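Local coordinates for spike protein S1 (Bat coronavirus HKU9, PDB 5GYQ), which probably attaches the virion to the host cell membrane through a host receptor, this chain being the putative receptor-binding domain of the spike, at residues P16-V21 and A111-A116; D67-N72 and L151-L156. All coordinates share one frame; numbering follows the deposited sequence.

How the interactions relate
Both contacts touch the N-acetylglucosamine on N72, and their centres lie about 12 Å apart. Interaction 2 pairs strand 63-71 with its neighbour 146-157 in the core sheet; interaction 1 joins two loops that pack against V68, R70 and I71 of strand 63-71. R70 ties the contacts together: R70 N lies 2.9 Å from P17 O, a probable hydrogen bond. A second probable hydrogen bond joins R70 NE to P16 O at 2.8 Å. Beside them P17 CG packs 3.2 Å from V68 O. The other loop reaches the strand through Y113, whose OH lies 3.3 Å from I71 CA. Y113 and V115 of interaction 1 also line the site of the sugar.

Interaction 1. Residues P16-V21 and A111-A116; sequences PPQPVV and APYAVA. With NAG (2-acetamido-2-deoxy-beta-D-glucopyranose), chain B.
Q18 lays its amide alongside the backbone of P112-A114 and uses both ends of it. Q18 OE1 accepts from A114 N at 2.7 Å, a nearly straight bond (172° at the hydrogen), although the donor stands well above the carbonyl plane of the amide. Q18 NE2 gives to P112 O at 2.9 Å along a more bent path. With CG beside the backbone N (chi1 -57°) and a second bend at chi2 (-68°), the chain curls so that the amide faces this backbone and Q18 CG rests 3.6 Å from A114 CB. Glutamine suits the place because one amide supplies both an acceptor for A114 N and a donor for P112 O. The two loops, one following helix 10-14 and the other following strand 100-111, pack against strand 63-71 of the antiparallel core sheet of the betacoronavirus receptor-binding domain, P17 on V68, Q18 and P19 on R70, Y113 on I71. The compact ring of P19 lays its CG against A114 O (3.4 Å) and touches Y113 CE1 and V115 CG2, crossing both side chains at about a right angle. That same V115 CG2 stands over the centre of one face of the Y113 ring, 3.4 Å above its plane. The phenol's edge is turned to the N-acetylglucosamine, whose O5 lies in the ring plane, 3.5 Å from Y113 CE2. The Y113 hydroxyl is hydrogen-bonded to H75 ND1 and to N72 N, which fixes the ring beside the glycan. Farther along, V20 spreads its branches over small neighbours: V20 CG1 meets A114 CB and V20 CG2 meets A116 CB, each at 4.2 Å.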
loop_
_atom_site.group_PDB
_atom_site.type_symbol
_atom_site.label_atom_id
_atom_site.label_comp_id
_atom_site.label_asym_id
_atom_site.label_seq_id
_atom_site.Cartn_x
_atom_site.Cartn_y
_atom_site.Cartn_z
ATOM N N PRO A 16 7.623 -7.063 0.751
ATOM C CA PRO A 16 6.843 -6.028 1.437
ATOM C C PRO A 16 7.165 -5.923 2.925
ATOM O O PRO A 16 7.268 -6.943 3.607
ATOM C CB PRO A 16 5.396 -6.483 1.228
ATOM C CG PRO A 16 5.443 -7.321 -0.004
ATOM C CD PRO A 16 6.756 -8.036 0.067
ATOM N N PRO A 17 7.316 -4.690 3.427
ATOM C CA PRO A 17 7.660 -4.484 4.836
ATOM C C PRO A 17 6.520 -4.880 5.766
ATOM O O PRO A 17 5.378 -5.008 5.324
ATOM C CB PRO A 17 7.937 -2.980 4.915
ATOM C CG PRO A 17 7.150 -2.390 3.796
ATOM C CD PRO A 17 7.122 -3.420 2.704
ATOM N N GLN A 18 6.839 -5.093 7.038
ATOM C CA GLN A 18 5.815 -5.317 8.045
ATOM C C GLN A 18 4.920 -4.085 8.091
ATOM O O GLN A 18 5.395 -2.969 7.882
ATOM C CB GLN A 18 6.447 -5.588 9.412
ATOM C CG GLN A 18 7.406 -6.772 9.436
ATOM C CD GLN A 18 6.705 -8.106 9.239
ATOM O OE1 GLN A 18 5.485 -8.210 9.375
ATOM N NE2 GLN A 18 7.478 -9.137 8.915
ATOM N N PRO A 19 3.620 -4.282 8.352
ATOM C CA PRO A 19 2.674 -3.160 8.340
ATOM C C PRO A 19 3.019 -2.072 9.353
ATOM O O PRO A 19 2.696 -0.905 9.120
ATOM C CB PRO A 19 1.336 -3.823 8.684
ATOM C CG PRO A 19 1.688 -5.125 9.307
ATOM C CD PRO A 19 2.958 -5.559 8.655
ATOM N N VAL A 20 3.677 -2.438 10.451
ATOM C CA VAL A 20 4.075 -1.443 11.441
ATOM C C VAL A 20 5.085 -0.459 10.833
ATOM O O VAL A 20 5.155 0.698 11.245
ATOM C CB VAL A 20 4.655 -2.105 12.720
ATOM C CG1 VAL A 20 5.966 -2.827 12.430
ATOM C CG2 VAL A 20 4.843 -1.070 13.819
ATOM N N VAL A 21 5.843 -0.905 9.830
ATOM C CA VAL A 21 6.768 -0.013 9.127
ATOM C C VAL A 21 6.494 0.043 7.621
ATOM O O VAL A 21 7.416 -0.082 6.813
ATOM C CB VAL A 21 8.242 -0.423 9.353
ATOM C CG1 VAL A 21 8.692 -0.011 10.735
ATOM C CG2 VAL A 21 8.432 -1.925 9.149
ATOM N N ALA A 111 4.988 -16.110 7.550
ATOM C CA ALA A 111 6.197 -15.599 8.189
ATOM C C ALA A 111 5.861 -14.786 9.437
ATOM O O ALA A 111 4.678 -14.591 9.741
ATOM C CB ALA A 111 6.991 -14.755 7.189
ATOM N N PRO A 112 6.893 -14.336 10.179
ATOM C CA PRO A 112 6.645 -13.335 11.217
ATOM C C PRO A 112 5.817 -12.169 10.690
ATOM O O PRO A 112 6.114 -11.613 9.634
ATOM C CB PRO A 112 8.053 -12.887 11.605
ATOM C CG PRO A 112 8.872 -14.117 11.434
ATOM C CD PRO A 112 8.267 -14.875 10.269
ATOM N N TYR A 113 4.773 -11.827 11.433
ATOM C CA TYR A 113 3.824 -10.807 11.026
ATOM C C TYR A 113 3.789 -9.745 12.113
ATOM O O TYR A 113 3.137 -9.921 13.144
ATOM C CB TYR A 113 2.448 -11.442 10.798
ATOM C CG TYR A 113 1.375 -10.538 10.229
ATOM C CD1 TYR A 113 1.654 -9.636 9.209
ATOM C CD2 TYR A 113 0.069 -10.621 10.690
ATOM C CE1 TYR A 113 0.659 -8.821 8.683
ATOM C CE2 TYR A 113 -0.927 -9.820 10.172
ATOM C CZ TYR A 113 -0.629 -8.920 9.171
ATOM O OH TYR A 113 -1.627 -8.123 8.661
ATOM N N ALA A 114 4.520 -8.656 11.897
ATOM C CA ALA A 114 4.715 -7.651 12.937
ATOM C C ALA A 114 3.627 -6.587 12.899
ATOM O O ALA A 114 3.664 -5.671 12.077
ATOM C CB ALA A 114 6.085 -7.009 12.804
ATOM N N VAL A 115 2.662 -6.714 13.804
ATOM C CA VAL A 115 1.514 -5.822 13.842
ATOM C C VAL A 115 1.376 -5.179 15.216
ATOM O O VAL A 115 1.254 -5.878 16.217
ATOM C CB VAL A 115 0.212 -6.572 13.498
ATOM C CG1 VAL A 115 -0.985 -5.634 13.559
ATOM C CG2 VAL A 115 0.320 -7.213 12.129
ATOM N N ALA A 116 1.399 -3.850 15.262
ATOM C CA ALA A 116 1.221 -3.135 16.522
ATOM C C ALA A 116 -0.207 -3.309 17.015
ATOM O O ALA A 116 -1.145 -3.315 16.218
ATOM C CB ALA A 116 1.552 -1.660 16.355
HETATM C C1 NAG B . -3.854 -12.174 11.242
HETATM C C2 NAG B . -4.549 -13.425 11.728
HETATM C C3 NAG B . -5.363 -13.111 12.974
HETATM C C4 NAG B . -4.474 -12.474 14.040
HETATM C C5 NAG B . -3.631 -11.330 13.465
HETATM C C6 NAG B . -2.552 -10.872 14.418
HETATM C C7 NAG B . -5.026 -15.099 10.001
HETATM C C8 NAG B . -6.001 -15.574 8.966
HETATM N N2 NAG B . -5.385 -14.008 10.692
HETATM O O3 NAG B . -5.929 -14.325 13.450
HETATM O O4 NAG B . -5.270 -11.885 15.066
HETATM O O5 NAG B . -2.969 -11.711 12.247
HETATM O O6 NAG B . -1.833 -9.761 13.899
HETATM O O7 NAG B . -3.960 -15.671 10.206
#

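Interaction 2. Residues D67-N72 and L151-L156; sequences DVMRIN and LAVITL. With NAG (2-acetamido-2-deoxy-beta-D-glucopyranose), chain B.
L151 and M69 face each other as an antiparallel hydrogen-bonded pair, L151 N giving to M69 O at 2.8 Å and M69 N to L151 O at 3.0 Å. From there the leucine side chain enters the hydrophobic layer. L151 CB lies 3.7 Å from both M69 O and I71 CG2. CG, set anti to the backbone N (chi1 178°), carries the fork on toward I71 and M69, and at the tip L151 CD2 lies 4.0 Å from I71 CD1 and 4.2 Å from M69 SD. Leucine's branched end can therefore touch two residues at once, and L79 of helix 73-81 packs on it as well. The pairing is part of the five-stranded antiparallel core sheet of the receptor-binding domain, in which strand 146-157 is the middle one; the short segments 67-71 and 151-156 run at 159° to one another. Along the same face, the flexible methionine reaches on with CE to V153 CG2. D67 pairs with V153 through two backbone bonds, and its carboxylate, buried, is met by a salt bridge from R24 and a hydrogen bond from Y92. At the start of helix 73-81, N72 is the N-cap, with OD1 bonded to H75 N, while N72 ND2 carries the N-acetylglucosamine in a covalent link to C1 (1.4 Å).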
loop_
_atom_site.group_PDB
_atom_site.type_symbol
_atom_site.label_atom_id
_atom_site.label_comp_id
_atom_site.label_asym_id
_atom_site.label_seq_id
_atom_site.Cartn_x
_atom_site.Cartn_y
_atom_site.Cartn_z
ATOM N N ASP A 67 1.608 2.976 -1.246
ATOM C CA ASP A 67 1.938 2.491 0.089
ATOM C C ASP A 67 2.056 0.979 0.067
ATOM O O ASP A 67 1.135 0.287 -0.339
ATOM C CB ASP A 67 0.886 2.933 1.103
ATOM C CG ASP A 67 0.746 4.437 1.165
ATOM O OD1 ASP A 67 1.737 5.136 0.879
ATOM O OD2 ASP A 67 -0.354 4.921 1.500
ATOM N N VAL A 68 3.192 0.461 0.508
ATOM C CA VAL A 68 3.448 -0.967 0.391
ATOM C C VAL A 68 3.710 -1.605 1.750
ATOM O O VAL A 68 4.457 -1.061 2.583
ATOM C CB VAL A 68 4.638 -1.236 -0.544
ATOM C CG1 VAL A 68 4.900 -2.726 -0.665
ATOM C CG2 VAL A 68 4.366 -0.637 -1.920
ATOM N N MET A 69 3.074 -2.754 1.966
ATOM C CA MET A 69 3.256 -3.513 3.201
ATOM C C MET A 69 2.757 -4.935 3.015
ATOM O O MET A 69 2.305 -5.296 1.935
ATOM C CB MET A 69 2.513 -2.845 4.358
ATOM C CG MET A 69 0.996 -2.941 4.244
ATOM S SD MET A 69 0.159 -1.423 4.751
ATOM C CE MET A 69 0.442 -0.392 3.313
ATOM N N ARG A 70 2.834 -5.742 4.066
ATOM C CA ARG A 70 2.240 -7.068 4.038
ATOM C C ARG A 70 1.020 -7.096 4.950
ATOM O O ARG A 70 0.898 -6.270 5.855
ATOM C CB ARG A 70 3.258 -8.135 4.451
ATOM C CG ARG A 70 3.845 -7.973 5.841
ATOM C CD ARG A 70 4.913 -9.029 6.089
ATOM N NE ARG A 70 5.950 -8.986 5.060
ATOM C CZ ARG A 70 6.555 -10.056 4.554
ATOM N NH1 ARG A 70 6.230 -11.270 4.979
ATOM N NH2 ARG A 70 7.485 -9.912 3.617
ATOM N N ILE A 71 0.118 -8.042 4.710
ATOM C CA ILE A 71 -1.168 -8.052 5.403
ATOM C C ILE A 71 -1.787 -9.447 5.338
ATOM O O ILE A 71 -1.710 -10.103 4.304
ATOM C CB ILE A 71 -2.124 -6.990 4.782
ATOM C CG1 ILE A 71 -3.406 -6.827 5.597
ATOM C CG2 ILE A 71 -2.439 -7.315 3.323
ATOM C CD1 ILE A 71 -4.279 -5.671 5.111
ATOM N N ASN A 72 -2.381 -9.927 6.428
ATOM C CA ASN A 72 -2.984 -11.255 6.359
ATOM C C ASN A 72 -4.481 -11.156 6.070
ATOM O O ASN A 72 -5.033 -10.055 6.013
ATOM C CB ASN A 72 -2.678 -12.080 7.629
ATOM C CG ASN A 72 -3.492 -11.677 8.862
ATOM O OD1 ASN A 72 -4.345 -10.792 8.833
ATOM N ND2 ASN A 72 -3.212 -12.368 9.971
ATOM N N LEU A 151 0.545 -5.979 -0.197
ATOM C CA LEU A 151 -0.477 -4.955 -0.344
ATOM C C LEU A 151 0.120 -3.651 -0.835
ATOM O O LEU A 151 1.031 -3.085 -0.207
ATOM C CB LEU A 151 -1.211 -4.710 0.976
ATOM C CG LEU A 151 -2.269 -3.602 0.906
ATOM C CD1 LEU A 151 -3.435 -4.029 0.030
ATOM C CD2 LEU A 151 -2.758 -3.202 2.288
ATOM N N ALA A 152 -0.402 -3.193 -1.968
ATOM C CA ALA A 152 -0.088 -1.885 -2.509
ATOM C C ALA A 152 -1.346 -1.029 -2.505
ATOM O O ALA A 152 -2.335 -1.352 -3.164
ATOM C CB ALA A 152 0.481 -2.003 -3.918
ATOM N N VAL A 153 -1.309 0.048 -1.732
ATOM C CA VAL A 153 -2.386 1.021 -1.690
ATOM C C VAL A 153 -2.038 2.160 -2.626
ATOM O O VAL A 153 -1.079 2.900 -2.394
ATOM C CB VAL A 153 -2.617 1.568 -0.272
ATOM C CG1 VAL A 153 -3.773 2.561 -0.269
ATOM C CG2 VAL A 153 -2.883 0.428 0.698
ATOM N N ILE A 154 -2.809 2.282 -3.698
ATOM C CA ILE A 154 -2.567 3.309 -4.693
ATOM C C ILE A 154 -3.522 4.473 -4.474
ATOM O O ILE A 154 -4.718 4.345 -4.698
ATOM C CB ILE A 154 -2.726 2.749 -6.120
ATOM C CG1 ILE A 154 -1.892 1.476 -6.280
ATOM C CG2 ILE A 154 -2.318 3.789 -7.151
ATOM C CD1 ILE A 154 -2.066 0.782 -7.613
ATOM N N THR A 155 -2.989 5.598 -4.008
ATOM C CA THR A 155 -3.772 6.814 -3.820
ATOM C C THR A 155 -3.644 7.717 -5.036
ATOM O O THR A 155 -2.539 8.031 -5.468
ATOM C CB THR A 155 -3.327 7.601 -2.573
ATOM O OG1 THR A 155 -3.385 6.753 -1.421
ATOM C CG2 THR A 155 -4.223 8.812 -2.359
ATOM N N LEU A 156 -4.777 8.136 -5.581
ATOM C CA LEU A 156 -4.784 8.944 -6.789
ATOM C C LEU A 156 -5.220 10.371 -6.508
ATOM O O LEU A 156 -6.069 10.612 -5.651
ATOM C CB LEU A 156 -5.711 8.320 -7.830
ATOM C CG LEU A 156 -5.416 6.863 -8.180
ATOM C CD1 LEU A 156 -6.546 6.286 -9.009
ATOM C CD2 LEU A 156 -4.090 6.756 -8.917
HETATM C C1 NAG B . -3.854 -12.174 11.242
HETATM C C2 NAG B . -4.549 -13.425 11.728
HETATM C C3 NAG B . -5.363 -13.111 12.974
HETATM C C4 NAG B . -4.474 -12.474 14.040
HETATM C C5 NAG B . -3.631 -11.330 13.465
HETATM C C6 NAG B . -2.552 -10.872 14.418
HETATM C C7 NAG B . -5.026 -15.099 10.001
HETATM C C8 NAG B . -6.001 -15.574 8.966
HETATM N N2 NAG B . -5.385 -14.008 10.692
HETATM O O3 NAG B . -5.929 -14.325 13.450
HETATM O O4 NAG B . -5.270 -11.885 15.066
HETATM O O5 NAG B . -2.969 -11.711 12.247
HETATM O O6 NAG B . -1.833 -9.761 13.899
HETATM O O7 NAG B . -3.960 -15.671 10.206
HETATM O O HOH W 1 -1.191 5.493 -1.125
#